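Local coordinates for MgGH51 (Meripilus giganteus, PDB 6ZPV), which probably hydrolyses terminal alpha-L-arabinofuranosyl residues from arabinose-containing plant polysaccharides, as a fungal member of glycoside hydrolase family 51, at residues Glu284-Val289 with Phe345-Asn350. Sequence-based numbering, arbitrary orientation.
Sequences EPIMAV and FVEVGN
Met287 and Val289 hydrogen-bond to Phe345, Glu347 and Gly349, joining strand 284-289 to strand 345-348 as adjacent parallel strands of the (beta/alpha)8 barrel. Glu347 N-H goes to Met287 O and Val289 N-H to Glu347 O, both at 2.9 Å. Gly349 N extends the pattern to Val289 O (2.9 Å), while Met287 N to Phe345 O is longer, at 3.2 Å. At Gly349 the backbone adopts angles (phi 86°) that suit glycine, just where the strand gives way to a loop.

This central part is tightly packed. On the face toward helix 306-320, Val346 CG1 sits 4.0 Å from Val289 CG2, the two side chains crossing at about a right angle, and Met287 reaches Ile316 and Val319. The other face looks into the barrel: Ile286 CG1 meets Phe345 CB at 4.0 Å, and Ala288 CB lies 4.3 Å from Glu347 CB.

Towards Glu284 the contact becomes looser and partly open to solvent. Phe345 CG stands beside its backbone N (chi1 -59°), which swings the ring towards Glu284. There OE2 lies 3.5 Å from Phe345 CE2, the carboxylate and ring planes 44° apart, and the same oxygen forms a salt bridge with Arg344. Replacing Phe345 by an alanine would remove the ring and is likely to open a gap between Glu284 and Ile286, leaving Phe475 without its ring partner.

The two acids thus differ in setting: Glu284 pairs with Arg344 at the partly exposed end, whereas in buried Glu347 OE1 pairs with Arg226 while OE2 lies close to Asp398 OD2, and the positive charge of Arg226 probably eases the repulsion between those two carboxylates inside the barrel.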
# COMPACT_ATOMS: atom_id res chain seq x y z
N GLU A 284 0.32 12.99 3.95
CA GLU A 284 1.17 12.98 5.12
C GLU A 284 1.17 11.59 5.75
O GLU A 284 0.20 10.82 5.64
CB GLU A 284 0.76 14.00 6.16
CG GLU A 284 -0.56 13.74 6.87
CD GLU A 284 -0.87 14.87 7.85
OE1 GLU A 284 -1.79 15.68 7.55
OE2 GLU A 284 -0.18 14.95 8.88
N PRO A 285 2.28 11.19 6.41
CA PRO A 285 2.34 9.87 7.01
C PRO A 285 1.57 9.76 8.31
O PRO A 285 1.56 10.66 9.13
CB PRO A 285 3.85 9.67 7.28
CG PRO A 285 4.36 11.08 7.42
CD PRO A 285 3.57 11.92 6.46
N ILE A 286 1.06 8.53 8.53
CA ILE A 286 0.78 8.02 9.89
C ILE A 286 1.75 6.87 10.05
O ILE A 286 1.50 5.79 9.50
CB ILE A 286 -0.68 7.68 10.11
CG1 ILE A 286 -1.58 8.90 9.92
CG2 ILE A 286 -0.84 7.06 11.50
CD1 ILE A 286 -3.06 8.68 10.08
N MET A 287 2.90 7.12 10.67
CA MET A 287 4.00 6.17 10.67
C MET A 287 3.99 5.32 11.93
O MET A 287 3.99 5.85 13.04
CB MET A 287 5.32 6.90 10.54
CG MET A 287 6.51 5.95 10.44
SD MET A 287 8.10 6.74 10.18
CE MET A 287 8.34 7.48 11.79
N ALA A 288 4.01 4.01 11.76
CA ALA A 288 4.08 3.08 12.88
C ALA A 288 5.56 2.83 13.27
O ALA A 288 6.46 2.83 12.43
CB ALA A 288 3.40 1.78 12.59
N VAL A 289 5.72 2.62 14.59
CA VAL A 289 6.97 2.13 15.16
C VAL A 289 6.71 0.79 15.85
O VAL A 289 5.68 0.59 16.49
CB VAL A 289 7.64 3.12 16.13
CG1 VAL A 289 8.07 4.36 15.38
CG2 VAL A 289 6.77 3.50 17.33
N PHE A 345 1.95 12.33 13.15
CA PHE A 345 1.26 11.20 13.80
C PHE A 345 2.20 9.96 13.76
O PHE A 345 2.66 9.60 12.69
CB PHE A 345 -0.00 10.85 13.01
CG PHE A 345 -1.02 11.95 12.88
CD1 PHE A 345 -1.74 12.38 13.96
CD2 PHE A 345 -1.15 12.61 11.68
CE1 PHE A 345 -2.66 13.41 13.82
CE2 PHE A 345 -2.02 13.69 11.57
CZ PHE A 345 -2.79 14.08 12.63
N VAL A 346 2.35 9.33 14.92
CA VAL A 346 3.10 8.09 15.05
C VAL A 346 2.24 7.08 15.79
O VAL A 346 1.66 7.42 16.85
CB VAL A 346 4.48 8.27 15.72
CG1 VAL A 346 5.07 6.94 16.15
CG2 VAL A 346 5.40 9.06 14.81
N GLU A 347 2.15 5.87 15.23
CA GLU A 347 1.36 4.80 15.85
C GLU A 347 2.30 3.84 16.58
O GLU A 347 3.33 3.42 16.04
CB GLU A 347 0.52 4.08 14.76
CG GLU A 347 -0.43 3.05 15.32
CD GLU A 347 -1.56 2.67 14.39
OE1 GLU A 347 -1.62 3.21 13.28
OE2 GLU A 347 -2.41 1.80 14.83
N VAL A 348 1.94 3.51 17.83
CA VAL A 348 2.85 2.74 18.70
C VAL A 348 2.43 1.27 18.60
O VAL A 348 1.49 0.81 19.30
CB VAL A 348 2.83 3.31 20.12
CG1 VAL A 348 3.73 2.50 21.05
CG2 VAL A 348 3.23 4.77 20.09
N GLY A 349 3.12 0.51 17.75
CA GLY A 349 2.79 -0.91 17.56
C GLY A 349 1.69 -1.12 16.52
O GLY A 349 1.36 -0.20 15.75
N ASN A 350 1.18 -2.34 16.50
CA ASN A 350 0.02 -2.70 15.66
C ASN A 350 -0.82 -3.69 16.46
O ASN A 350 -0.32 -4.72 16.94
CB ASN A 350 0.43 -3.36 14.35
CG ASN A 350 -0.78 -3.71 13.51
OD1 ASN A 350 -1.50 -2.79 13.10
ND2 ASN A 350 -1.04 -5.00 13.27